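PDB 3FG2: putative rubredoxin reductase from Rhodopseudomonas palustris, which probably uses FAD to pass electrons from NADH to the ferredoxin that serves the cytochrome P450 CYP199A2. Local coordinates for residues A9-F14 and Q41-S46; A108-L113 and V123-T128. One frame throughout, in Å; residues are numbered along the deposited sequence.

Contact 1 (A9-F14 and Q41-S46); sequences AGHAGF and QRPPLS. With FAD (flavin-adenine dinucleotide), chain B.
The glycine-rich turn of the FAD-binding Rossmann fold, just after strand 4-7, meets the 41-46 loop here through Gly10 and His11 on one side and Arg42 and Pro43 on the other, with the cofactor running along both. The His11 ring reaches the loop with CE1, which lies 3.1 Å from the backbone N of Arg42; that nitrogen sits at the ring's edge, in plane. Pro43 comes from the opposite direction, its CD 3.5 Å from the same His11 CE1. The neighbouring ring atom, ND1, shares a 3.2 Å hydrogen bond with FAD O4', in which either could be the donor. With chi1 at -78°, CG stands anti to the carbonyl carbon, and the ring extends beside the ribityl chain. Gly10 occupies the N-cap of helix 11-22 within a GxGxxG pattern of the Rossmann type, and its bare CA lies 3.4 Å from FAD O5B, where any CB would collide with that oxygen. At the helix start, Ala12 N donates to FAD O1P at 2.6 Å, so the amide end of the helix faces the pyrophosphate and would be expected to stabilise its charge. Arg42 bends at chi2 (65°) and lays one guanidinium face over FAD O2A, while NH1 passes a 2.7 Å bond to a water that in turn donates to Ala9 O. Its NH2 forms a salt bridge with Glu35, which is itself hydrogen-bonded to FAD. With an alanine here instead of Arg42, Glu35 is likely to lose its charge partner and the water its NH1 donor, and the pyrophosphate would be less well compensated. Further along the loop, compact Pro43 packs against the flavin, its CA 3.3 Å from FAD N5.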
loop_
_atom_site.group_PDB
_atom_site.type_symbol
_atom_site.label_atom_id
_atom_site.label_comp_id
_atom_site.label_asym_id
_atom_site.label_seq_id
_atom_site.Cartn_x
_atom_site.Cartn_y
_atom_site.Cartn_z
ATOM N N ALA A 9 -1.772 -0.721 14.603
ATOM C CA ALA A 9 -3.151 -1.168 14.429
ATOM C C ALA A 9 -3.765 -0.770 13.090
ATOM O O ALA A 9 -4.865 -0.213 13.044
ATOM C CB ALA A 9 -4.015 -0.643 15.572
ATOM N N GLY A 10 -3.033 -1.044 12.011
ATOM C CA GLY A 10 -3.524 -0.757 10.675
ATOM C C GLY A 10 -4.062 -2.073 10.140
ATOM O O GLY A 10 -4.488 -2.922 10.929
ATOM N N HIS A 11 -4.032 -2.277 8.825
ATOM C CA HIS A 11 -4.541 -3.527 8.277
ATOM C C HIS A 11 -3.946 -4.778 8.918
ATOM O O HIS A 11 -4.677 -5.593 9.465
ATOM C CB HIS A 11 -4.347 -3.580 6.761
ATOM C CG HIS A 11 -5.358 -2.778 6.003
ATOM N ND1 HIS A 11 -5.213 -1.429 5.765
ATOM C CD2 HIS A 11 -6.560 -3.125 5.480
ATOM C CE1 HIS A 11 -6.281 -0.977 5.130
ATOM N NE2 HIS A 11 -7.114 -1.985 4.946
ATOM N N ALA A 12 -2.629 -4.933 8.857
ATOM C CA ALA A 12 -1.976 -6.108 9.438
ATOM C C ALA A 12 -2.174 -6.258 10.957
ATOM O O ALA A 12 -2.461 -7.354 11.449
ATOM C CB ALA A 12 -0.483 -6.092 9.107
ATOM N N GLY A 13 -2.010 -5.161 11.693
ATOM C CA GLY A 13 -2.168 -5.213 13.134
ATOM C C GLY A 13 -3.554 -5.666 13.547
ATOM O O GLY A 13 -3.711 -6.544 14.400
ATOM N N PHE A 14 -4.565 -5.061 12.940
ATOM C CA PHE A 14 -5.949 -5.399 13.233
ATOM C C PHE A 14 -6.270 -6.844 12.842
ATOM O O PHE A 14 -6.907 -7.575 13.602
ATOM C CB PHE A 14 -6.883 -4.447 12.485
ATOM C CG PHE A 14 -8.320 -4.873 12.504
ATOM C CD1 PHE A 14 -9.081 -4.743 13.654
ATOM C CD2 PHE A 14 -8.907 -5.423 11.367
ATOM C CE1 PHE A 14 -10.415 -5.155 13.676
ATOM C CE2 PHE A 14 -10.239 -5.841 11.376
ATOM C CZ PHE A 14 -10.995 -5.706 12.533
ATOM N N GLN A 41 -9.484 1.623 7.510
ATOM C CA GLN A 41 -9.090 1.209 6.167
ATOM C C GLN A 41 -8.307 2.304 5.440
ATOM O O GLN A 41 -8.652 3.483 5.514
ATOM C CB GLN A 41 -10.336 0.874 5.338
ATOM C CG GLN A 41 -11.311 -0.111 5.984
ATOM C CD GLN A 41 -12.687 -0.076 5.323
ATOM O OE1 GLN A 41 -12.827 -0.364 4.131
ATOM N NE2 GLN A 41 -13.705 0.290 6.096
ATOM N N ARG A 42 -7.268 1.898 4.718
ATOM C CA ARG A 42 -6.435 2.827 3.961
ATOM C C ARG A 42 -6.897 3.086 2.524
ATOM O O ARG A 42 -6.954 4.228 2.080
ATOM C CB ARG A 42 -4.988 2.326 3.923
ATOM C CG ARG A 42 -4.097 2.896 5.011
ATOM C CD ARG A 42 -4.543 2.460 6.384
ATOM N NE ARG A 42 -3.776 3.109 7.443
ATOM C CZ ARG A 42 -3.999 2.916 8.739
ATOM N NH1 ARG A 42 -4.965 2.093 9.123
ATOM N NH2 ARG A 42 -3.272 3.544 9.656
ATOM N N PRO A 43 -7.246 2.029 1.782
ATOM C CA PRO A 43 -7.687 2.177 0.390
ATOM C C PRO A 43 -8.642 3.321 0.069
ATOM O O PRO A 43 -8.461 4.024 -0.929
ATOM C CB PRO A 43 -8.292 0.808 0.073
ATOM C CG PRO A 43 -7.445 -0.119 0.901
ATOM C CD PRO A 43 -7.377 0.628 2.222
ATOM N N PRO A 44 -9.675 3.524 0.899
ATOM C CA PRO A 44 -10.626 4.610 0.630
ATOM C C PRO A 44 -10.054 6.026 0.792
ATOM O O PRO A 44 -10.642 6.994 0.309
ATOM C CB PRO A 44 -11.752 4.335 1.632
ATOM C CG PRO A 44 -11.644 2.849 1.883
ATOM C CD PRO A 44 -10.162 2.664 1.990
ATOM N N LEU A 45 -8.911 6.139 1.470
ATOM C CA LEU A 45 -8.279 7.434 1.729
ATOM C C LEU A 45 -7.960 8.288 0.505
ATOM O O LEU A 45 -8.047 9.514 0.561
ATOM C CB LEU A 45 -7.005 7.229 2.544
ATOM C CG LEU A 45 -7.206 6.709 3.970
ATOM C CD1 LEU A 45 -5.855 6.401 4.596
ATOM C CD2 LEU A 45 -7.960 7.751 4.796
ATOM N N SER A 46 -7.578 7.647 -0.592
ATOM C CA SER A 46 -7.253 8.365 -1.815
ATOM C C SER A 46 -8.334 8.111 -2.850
ATOM O O SER A 46 -8.163 8.404 -4.037
ATOM C CB SER A 46 -5.907 7.891 -2.355
ATOM O OG SER A 46 -5.899 6.483 -2.480
HETATM P PA FAD B . -0.634 0.329 7.952
HETATM O O1A FAD B . 0.104 1.522 7.462
HETATM O O2A FAD B . -1.936 0.131 7.637
HETATM O O5B FAD B . -0.668 0.643 9.457
HETATM C C5B FAD B . 0.515 0.894 10.280
HETATM C C4B FAD B . -0.055 1.448 11.604
HETATM O O4B FAD B . 1.002 1.300 12.626
HETATM C C3B FAD B . -0.419 2.944 11.599
HETATM O O3B FAD B . -1.659 3.284 12.135
HETATM C C2B FAD B . 0.791 3.559 12.245
HETATM O O2B FAD B . 0.568 4.844 12.738
HETATM C C1B FAD B . 1.047 2.574 13.347
HETATM N N9A FAD B . 2.383 2.567 13.948
HETATM C C8A FAD B . 3.578 2.782 13.312
HETATM N N7A FAD B . 4.620 2.718 14.132
HETATM C C5A FAD B . 4.090 2.451 15.360
HETATM C C6A FAD B . 4.720 2.265 16.687
HETATM N N6A FAD B . 6.011 2.336 16.912
HETATM N N1A FAD B . 3.836 2.002 17.715
HETATM C C2A FAD B . 2.477 1.918 17.525
HETATM N N3A FAD B . 1.824 2.075 16.349
HETATM C C4A FAD B . 2.675 2.341 15.291
HETATM N N1 FAD B . -3.444 -1.491 -0.992
HETATM C C2 FAD B . -4.215 -2.206 -1.810
HETATM O O2 FAD B . -4.050 -3.379 -1.954
HETATM N N3 FAD B . -5.284 -1.612 -2.559
HETATM C C4 FAD B . -5.572 -0.261 -2.462
HETATM O O4 FAD B . -6.491 0.206 -3.109
HETATM C C4X FAD B . -4.736 0.531 -1.565
HETATM N N5 FAD B . -4.975 1.857 -1.422
HETATM C C5X FAD B . -4.171 2.579 -0.557
HETATM C C6 FAD B . -4.446 3.968 -0.410
HETATM C C7 FAD B . -3.703 4.767 0.435
HETATM C C7M FAD B . -4.037 6.241 0.557
HETATM C C8 FAD B . -2.598 4.185 1.206
HETATM C C8M FAD B . -1.745 5.000 2.152
HETATM C C9 FAD B . -2.314 2.810 1.064
HETATM C C9A FAD B . -3.089 2.004 0.195
HETATM N N10 FAD B . -2.862 0.576 0.012
HETATM C C10 FAD B . -3.651 -0.152 -0.832
HETATM C "C1'" FAD B . -1.754 -0.039 0.786
HETATM C "C2'" FAD B . -2.284 -0.594 2.143
HETATM O "O2'" FAD B . -2.930 0.456 2.828
HETATM C "C3'" FAD B . -1.097 -1.121 2.924
HETATM O "O3'" FAD B . -0.493 -2.193 2.209
HETATM C "C4'" FAD B . -1.555 -1.614 4.286
HETATM O "O4'" FAD B . -2.182 -0.537 5.032
HETATM C "C5'" FAD B . -0.350 -2.123 5.041
HETATM O "O5'" FAD B . -0.857 -2.584 6.463
HETATM P P FAD B . 0.037 -2.407 7.657
HETATM O O1P FAD B . -0.832 -3.010 8.796
HETATM O O2P FAD B . 1.302 -2.976 7.515
HETATM O O3P FAD B . 0.266 -0.983 7.915
HETATM O O HOH W 1 -5.810 2.278 11.664
#

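Contact 2 (A108-L113 and V123-T128); sequences ARNRML and VLYLRT. With FAD (flavin-adenine dinucleotide), chain B.
A backbone amide pointing almost straight at a tyrosine hydroxyl is the striking feature here: Leu113 N donates to Tyr125 OH over 2.9 Å with an N-H...O angle of 176°. The amide lies at the edge of the ring, near its plane, where the phenol can accept without giving up its faces. One of those faces is taken by Met112, whose CE methyl stands 3.8 Å from the Tyr125 ring centroid and only 19° off the normal, a CH-pi contact. The sulfur follows obliquely, making this a Met-aromatic pair; bends at chi2 and chi3 fold the flexible thioether back over the ring, the methionine chain lying roughly perpendicular to the tyrosine. Nearer the ring's base, the Asn110 amide packs against Tyr125, its ND2 3.6 Å from Tyr125 CB. The two segments belong to different sheets: strand 108-110 pairs antiparallel with strand 239-241, whereas strand 123-124 borders a parallel sheet with a second GxGxxG-type turn, probably the NADH-binding domain as in this reductase family, so the contact lies where that domain meets the FAD-binding part. A water accepts from Leu126 N and lies 3.0 Å from Asn110 OD1, to which it may donate. The Asn110 amide and the Arg127 guanidinium run in opposite senses, their planes nearly perpendicular. The long Arg127 chain turns at chi3 and brings NH2 within 3.1 Å of Ala108 O, a hydrogen bond that reaches the carbonyl from above its plane. A guanidinium suits this place because it can satisfy a backbone oxygen while presenting a flat face to the cofactor: the methyl FAD C8M lies over that face, 3.4 Å from Arg127 NH1. Thr128, next in the chain, caps helix 129-138 through its OG1, which accepts from Glu131 N.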
loop_
_atom_site.group_PDB
_atom_site.type_symbol
_atom_site.label_atom_id
_atom_site.label_comp_id
_atom_site.label_asym_id
_atom_site.label_seq_id
_atom_site.Cartn_x
_atom_site.Cartn_y
_atom_site.Cartn_z
ATOM N N ALA A 108 4.627 1.539 7.140
ATOM C CA ALA A 108 5.631 2.453 6.606
ATOM C C ALA A 108 5.107 3.890 6.626
ATOM O O ALA A 108 3.897 4.112 6.600
ATOM C CB ALA A 108 5.994 2.044 5.191
ATOM N N ARG A 109 6.026 4.854 6.668
ATOM C CA ARG A 109 5.672 6.270 6.711
ATOM C C ARG A 109 6.044 7.026 5.440
ATOM O O ARG A 109 6.782 6.520 4.595
ATOM C CB ARG A 109 6.363 6.939 7.902
ATOM C CG ARG A 109 7.902 6.880 7.873
ATOM C CD ARG A 109 8.494 7.594 9.094
ATOM N NE ARG A 109 9.957 7.538 9.140
ATOM C CZ ARG A 109 10.666 6.440 9.393
ATOM N NH1 ARG A 109 10.054 5.288 9.632
ATOM N NH2 ARG A 109 11.993 6.493 9.410
ATOM N N ASN A 110 5.526 8.244 5.311
ATOM C CA ASN A 110 5.822 9.089 4.156
ATOM C C ASN A 110 7.310 9.399 4.089
ATOM O O ASN A 110 7.962 9.565 5.115
ATOM C CB ASN A 110 5.092 10.436 4.257
ATOM C CG ASN A 110 3.595 10.320 4.078
ATOM O OD1 ASN A 110 3.116 9.879 3.034
ATOM N ND2 ASN A 110 2.843 10.733 5.094
ATOM N N ARG A 111 7.847 9.478 2.879
ATOM C CA ARG A 111 9.245 9.850 2.700
ATOM C C ARG A 111 9.172 11.349 2.397
ATOM O O ARG A 111 8.585 11.752 1.400
ATOM C CB ARG A 111 9.853 9.114 1.514
ATOM C CG ARG A 111 11.306 9.449 1.274
ATOM C CD ARG A 111 11.709 9.028 -0.114
ATOM N NE ARG A 111 13.128 9.232 -0.358
ATOM C CZ ARG A 111 13.667 9.295 -1.571
ATOM N NH1 ARG A 111 12.892 9.173 -2.648
ATOM N NH2 ARG A 111 14.978 9.464 -1.710
ATOM N N MET A 112 9.742 12.172 3.264
ATOM C CA MET A 112 9.682 13.618 3.082
ATOM C C MET A 112 10.322 14.143 1.802
ATOM O O MET A 112 11.397 13.695 1.394
ATOM C CB MET A 112 10.318 14.320 4.284
ATOM C CG MET A 112 9.617 14.065 5.616
ATOM S SD MET A 112 8.003 14.852 5.753
ATOM C CE MET A 112 6.927 13.478 5.400
ATOM N N LEU A 113 9.651 15.093 1.163
ATOM C CA LEU A 113 10.183 15.698 -0.051
ATOM C C LEU A 113 11.396 16.506 0.409
ATOM O O LEU A 113 11.259 17.438 1.204
ATOM C CB LEU A 113 9.146 16.626 -0.685
ATOM C CG LEU A 113 9.560 17.280 -2.003
ATOM C CD1 LEU A 113 9.691 16.207 -3.083
ATOM C CD2 LEU A 113 8.534 18.318 -2.401
ATOM N N VAL A 123 2.018 22.027 1.268
ATOM C CA VAL A 123 2.697 20.879 0.673
ATOM C C VAL A 123 2.226 19.709 1.544
ATOM O O VAL A 123 2.749 19.471 2.639
ATOM C CB VAL A 123 4.232 21.024 0.735
ATOM C CG1 VAL A 123 4.891 19.766 0.212
ATOM C CG2 VAL A 123 4.676 22.219 -0.103
ATOM N N LEU A 124 1.226 18.990 1.043
ATOM C CA LEU A 124 0.611 17.894 1.777
ATOM C C LEU A 124 0.923 16.481 1.310
ATOM O O LEU A 124 1.257 16.242 0.143
ATOM C CB LEU A 124 -0.905 18.084 1.756
ATOM C CG LEU A 124 -1.382 19.489 2.132
ATOM C CD1 LEU A 124 -2.886 19.612 1.900
ATOM C CD2 LEU A 124 -1.027 19.760 3.588
ATOM N N TYR A 125 0.784 15.543 2.242
ATOM C CA TYR A 125 1.001 14.133 1.963
ATOM C C TYR A 125 -0.367 13.454 1.997
ATOM O O TYR A 125 -1.353 14.087 2.377
ATOM C CB TYR A 125 1.960 13.535 2.994
ATOM C CG TYR A 125 3.348 14.133 2.876
ATOM C CD1 TYR A 125 3.656 15.375 3.449
ATOM C CD2 TYR A 125 4.332 13.498 2.123
ATOM C CE1 TYR A 125 4.903 15.962 3.268
ATOM C CE2 TYR A 125 5.575 14.073 1.938
ATOM C CZ TYR A 125 5.858 15.303 2.503
ATOM O OH TYR A 125 7.094 15.870 2.267
ATOM N N LEU A 126 -0.432 12.187 1.588
ATOM C CA LEU A 126 -1.698 11.457 1.552
ATOM C C LEU A 126 -1.550 9.970 1.886
ATOM O O LEU A 126 -1.457 9.133 0.984
ATOM C CB LEU A 126 -2.342 11.614 0.165
ATOM C CG LEU A 126 -3.700 10.939 -0.092
ATOM C CD1 LEU A 126 -4.694 11.365 0.981
ATOM C CD2 LEU A 126 -4.221 11.316 -1.476
ATOM N N ARG A 127 -1.531 9.646 3.178
ATOM C CA ARG A 127 -1.404 8.262 3.620
ATOM C C ARG A 127 -2.208 7.927 4.876
ATOM O O ARG A 127 -2.578 6.767 5.091
ATOM C CB ARG A 127 0.068 7.910 3.857
ATOM C CG ARG A 127 0.879 7.765 2.580
ATOM C CD ARG A 127 2.305 7.343 2.886
ATOM N NE ARG A 127 2.363 6.125 3.689
ATOM C CZ ARG A 127 2.066 4.914 3.231
ATOM N NH1 ARG A 127 1.690 4.747 1.966
ATOM N NH2 ARG A 127 2.150 3.870 4.046
ATOM N N THR A 128 -2.472 8.935 5.705
ATOM C CA THR A 128 -3.229 8.732 6.937
ATOM C C THR A 128 -4.619 9.364 6.834
ATOM O O THR A 128 -4.852 10.221 5.978
ATOM C CB THR A 128 -2.498 9.358 8.129
ATOM O OG1 THR A 128 -2.488 10.785 7.986
ATOM C CG2 THR A 128 -1.063 8.846 8.190
HETATM P PA FAD B . -0.634 0.329 7.952
HETATM O O1A FAD B . 0.104 1.522 7.462
HETATM O O2A FAD B . -1.936 0.131 7.637
HETATM O O5B FAD B . -0.668 0.643 9.457
HETATM C C5B FAD B . 0.515 0.894 10.280
HETATM C C4B FAD B . -0.055 1.448 11.604
HETATM O O4B FAD B . 1.002 1.300 12.626
HETATM C C3B FAD B . -0.419 2.944 11.599
HETATM O O3B FAD B . -1.659 3.284 12.135
HETATM C C2B FAD B . 0.791 3.559 12.245
HETATM O O2B FAD B . 0.568 4.844 12.738
HETATM C C1B FAD B . 1.047 2.574 13.347
HETATM N N9A FAD B . 2.383 2.567 13.948
HETATM C C8A FAD B . 3.578 2.782 13.312
HETATM N N7A FAD B . 4.620 2.718 14.132
HETATM C C5A FAD B . 4.090 2.451 15.360
HETATM C C6A FAD B . 4.720 2.265 16.687
HETATM N N6A FAD B . 6.011 2.336 16.912
HETATM N N1A FAD B . 3.836 2.002 17.715
HETATM C C2A FAD B . 2.477 1.918 17.525
HETATM N N3A FAD B . 1.824 2.075 16.349
HETATM C C4A FAD B . 2.675 2.341 15.291
HETATM N N1 FAD B . -3.444 -1.491 -0.992
HETATM C C2 FAD B . -4.215 -2.206 -1.810
HETATM O O2 FAD B . -4.050 -3.379 -1.954
HETATM N N3 FAD B . -5.284 -1.612 -2.559
HETATM C C4 FAD B . -5.572 -0.261 -2.462
HETATM O O4 FAD B . -6.491 0.206 -3.109
HETATM C C4X FAD B . -4.736 0.531 -1.565
HETATM N N5 FAD B . -4.975 1.857 -1.422
HETATM C C5X FAD B . -4.171 2.579 -0.557
HETATM C C6 FAD B . -4.446 3.968 -0.410
HETATM C C7 FAD B . -3.703 4.767 0.435
HETATM C C7M FAD B . -4.037 6.241 0.557
HETATM C C8 FAD B . -2.598 4.185 1.206
HETATM C C8M FAD B . -1.745 5.000 2.152
HETATM C C9 FAD B . -2.314 2.810 1.064
HETATM C C9A FAD B . -3.089 2.004 0.195
HETATM N N10 FAD B . -2.862 0.576 0.012
HETATM C C10 FAD B . -3.651 -0.152 -0.832
HETATM C "C1'" FAD B . -1.754 -0.039 0.786
HETATM C "C2'" FAD B . -2.284 -0.594 2.143
HETATM O "O2'" FAD B . -2.930 0.456 2.828
HETATM C "C3'" FAD B . -1.097 -1.121 2.924
HETATM O "O3'" FAD B . -0.493 -2.193 2.209
HETATM C "C4'" FAD B . -1.555 -1.614 4.286
HETATM O "O4'" FAD B . -2.182 -0.537 5.032
HETATM C "C5'" FAD B . -0.350 -2.123 5.041
HETATM O "O5'" FAD B . -0.857 -2.584 6.463
HETATM P P FAD B . 0.037 -2.407 7.657
HETATM O O1P FAD B . -0.832 -3.010 8.796
HETATM O O2P FAD B . 1.302 -2.976 7.515
HETATM O O3P FAD B . 0.266 -0.983 7.915
HETATM O O HOH W 2 1.796 10.990 0.627
#

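Both contacts border FAD, but at different depths. Contact 1 is buried and follows the cofactor from pyrophosphate to flavin; its segments touch each other chiefly by packing, while the polar groups turn to FAD, a water and Glu35. Contact 2 is only partly buried: its Arg127 end reaches the dimethyl edge of the flavin, whereas its Met112 end is exposed, and direct hydrogen bonds join its segments. The two meet near the flavin methyls, where Leu45 CD1 of segment 41-46 packs 3.3 Å from Arg127 O and Ser46 touches Leu126. Contact 1 thus holds a Rossmann turn against a loop; contact 2 joins the continuations of strands from two separate sheets.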